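Local coordinates for COBE (Pseudomonas aeruginosa, PDB 2W6K), which probably takes part in the biosynthesis of cobalamin (vitamin B12), as a member of the family related to the C-terminal domain of CbiG, at residues A[73-76]-A[77-80]. Residues are numbered along the deposited sequence; the frame is centred on the assembly and turned at random.
Sequences FLAP and AVLH
Leu74, the last residue of strand 71-74, meets the first turn of helix 76-80 at two points: its CB lies 3.7 Å from Leu79 CD2, and its CD2 reaches Val78 CG1 at 4.1 Å. The leucine and valine side chains run obliquely to one another, touching by single methyls. Val78 suits this place because its two branches serve two neighbours: CG1, anti to the backbone N (chi1 171°), faces Leu74, while CG2 rests 3.9 Å from Ala75 CB, a lone methyl small enough to let it come close. In Leu79, CG stands anti to the carbonyl carbon (chi1 -61°), and from there CD2 reaches Leu74 CB. Both leucines are buried, as suits branched apolar side chains that also pack on Ala109 of helix 102-115; Leu79 further touches Ile51 of strand 47-51.

The backbone between them makes the bend. Ala75 occupies the N-cap position, and its O accepts a nearly linear bond from Leu79 N (3.1 Å, N-H...O 163°) and a weak one from Val78 N (2.9 Å). One residue further on, His80 N binds Pro76 O at 3.0 Å. Proline fits the first helical position, where its lack of an N-H costs no helical hydrogen bond and its ring already holds phi near the helical value. The exposed Ala77 has a small side chain and a high helical propensity, while the imidazole of His80 leads away from the turn. Together these residues form a strand-to-helix junction, joining an outer parallel strand of the mixed sheet to a short helix in this alpha/beta fold.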
ATOM      1  N   PHE A  73      -7.933  -1.284   5.954  1.00 11.37           N
ATOM      2  CA  PHE A  73      -8.551  -0.088   5.414  1.00 12.14           C
ATOM      3  C   PHE A  73      -8.394   1.032   6.415  1.00 12.64           C
ATOM      4  O   PHE A  73      -8.851   0.921   7.576  1.00 13.07           O
ATOM      5  CB  PHE A  73     -10.010  -0.373   5.098  1.00 11.94           C
ATOM      6  CG  PHE A  73     -10.193  -1.437   4.053  1.00 12.32           C
ATOM      7  CD1 PHE A  73     -10.151  -1.115   2.696  1.00 11.43           C
ATOM      8  CD2 PHE A  73     -10.391  -2.764   4.437  1.00 11.97           C
ATOM      9  CE1 PHE A  73     -10.310  -2.096   1.728  1.00 12.23           C
ATOM     10  CE2 PHE A  73     -10.556  -3.761   3.476  1.00 13.50           C
ATOM     11  CZ  PHE A  73     -10.516  -3.435   2.124  1.00 14.24           C
ATOM     12  N   LEU A  74      -7.699   2.079   5.989  1.00 11.75           N
ATOM     13  CA  LEU A  74      -7.288   3.156   6.884  1.00 13.00           C
ATOM     14  C   LEU A  74      -8.187   4.390   6.749  1.00 12.21           C
ATOM     15  O   LEU A  74      -8.676   4.718   5.667  1.00 11.34           O
ATOM     16  CB  LEU A  74      -5.810   3.525   6.659  1.00 14.03           C
ATOM     17  CG  LEU A  74      -4.838   2.417   7.110  1.00 18.81           C
ATOM     18  CD1 LEU A  74      -4.402   1.595   5.951  1.00 22.02           C
ATOM     19  CD2 LEU A  74      -3.639   2.989   7.840  1.00 20.98           C
ATOM     20  N   ALA A  75      -8.356   5.100   7.859  1.00 12.53           N
ATOM     21  CA  ALA A  75      -9.193   6.304   7.829  1.00 13.28           C
ATOM     22  C   ALA A  75      -8.624   7.339   6.866  1.00 13.14           C
ATOM     23  O   ALA A  75      -7.407   7.544   6.830  1.00 14.25           O
ATOM     24  CB  ALA A  75      -9.255   6.916   9.257  1.00 12.90           C
ATOM     25  N   PRO A  76      -9.503   8.031   6.117  1.00 12.93           N
ATOM     26  CA  PRO A  76      -9.059   9.132   5.273  1.00 13.96           C
ATOM     27  C   PRO A  76      -8.193  10.125   6.067  1.00 14.53           C
ATOM     28  O   PRO A  76      -7.148  10.580   5.574  1.00 13.93           O
ATOM     29  CB  PRO A  76     -10.392   9.752   4.799  1.00 13.62           C
ATOM     30  CG  PRO A  76     -11.332   8.575   4.744  1.00 12.01           C
ATOM     31  CD  PRO A  76     -10.952   7.771   5.975  1.00 13.43           C
ATOM     32  N   ALA A  77      -8.595  10.440   7.304  1.00 14.35           N
ATOM     33  CA  ALA A  77      -7.831  11.422   8.087  1.00 14.50           C
ATOM     34  C   ALA A  77      -6.415  10.927   8.376  1.00 14.71           C
ATOM     35  O   ALA A  77      -5.476  11.725   8.430  1.00 15.98           O
ATOM     36  CB  ALA A  77      -8.576  11.775   9.381  1.00 13.88           C
ATOM     37  N   VAL A  78      -6.256   9.611   8.528  1.00 14.56           N
ATOM     38  CA  VAL A  78      -4.933   9.034   8.706  1.00 13.48           C
ATOM     39  C   VAL A  78      -4.071   9.212   7.451  1.00 14.16           C
ATOM     40  O   VAL A  78      -2.912   9.607   7.546  1.00 14.12           O
ATOM     41  CB  VAL A  78      -4.976   7.523   9.084  1.00 14.04           C
ATOM     42  CG1 VAL A  78      -3.582   6.939   9.046  1.00 14.54           C
ATOM     43  CG2 VAL A  78      -5.618   7.323  10.482  1.00 16.43           C
ATOM     44  N   LEU A  79      -4.638   8.896   6.292  1.00 13.70           N
ATOM     45  CA  LEU A  79      -3.933   9.027   5.003  1.00 14.40           C
ATOM     46  C   LEU A  79      -3.484  10.460   4.758  1.00 15.55           C
ATOM     47  O   LEU A  79      -2.400  10.698   4.233  1.00 14.96           O
ATOM     48  CB  LEU A  79      -4.820   8.538   3.848  1.00 14.50           C
ATOM     49  CG  LEU A  79      -5.243   7.049   3.936  1.00 12.77           C
ATOM     50  CD1 LEU A  79      -5.625   6.515   2.554  1.00 14.77           C
ATOM     51  CD2 LEU A  79      -4.183   6.127   4.587  1.00 16.00           C
ATOM     52  N   HIS A  80      -4.308  11.417   5.178  1.00 15.94           N
ATOM     53  CA  HIS A  80      -3.985  12.838   5.022  1.00 17.80           C
ATOM     54  C   HIS A  80      -2.654  13.249   5.663  1.00 17.95           C
ATOM     55  O   HIS A  80      -1.960  14.143   5.142  1.00 18.79           O
ATOM     56  CB  HIS A  80      -5.114  13.700   5.571  1.00 17.81           C
ATOM     57  CG  HIS A  80      -4.802  15.160   5.540  1.00 20.40           C
ATOM     58  ND1 HIS A  80      -4.792  15.885   4.373  1.00 25.34           N
ATOM     59  CD2 HIS A  80      -4.456  16.022   6.525  1.00 24.34           C
ATOM     60  CE1 HIS A  80      -4.459  17.137   4.636  1.00 24.63           C
ATOM     61  NE2 HIS A  80      -4.249  17.248   5.934  1.00 26.42           N
TER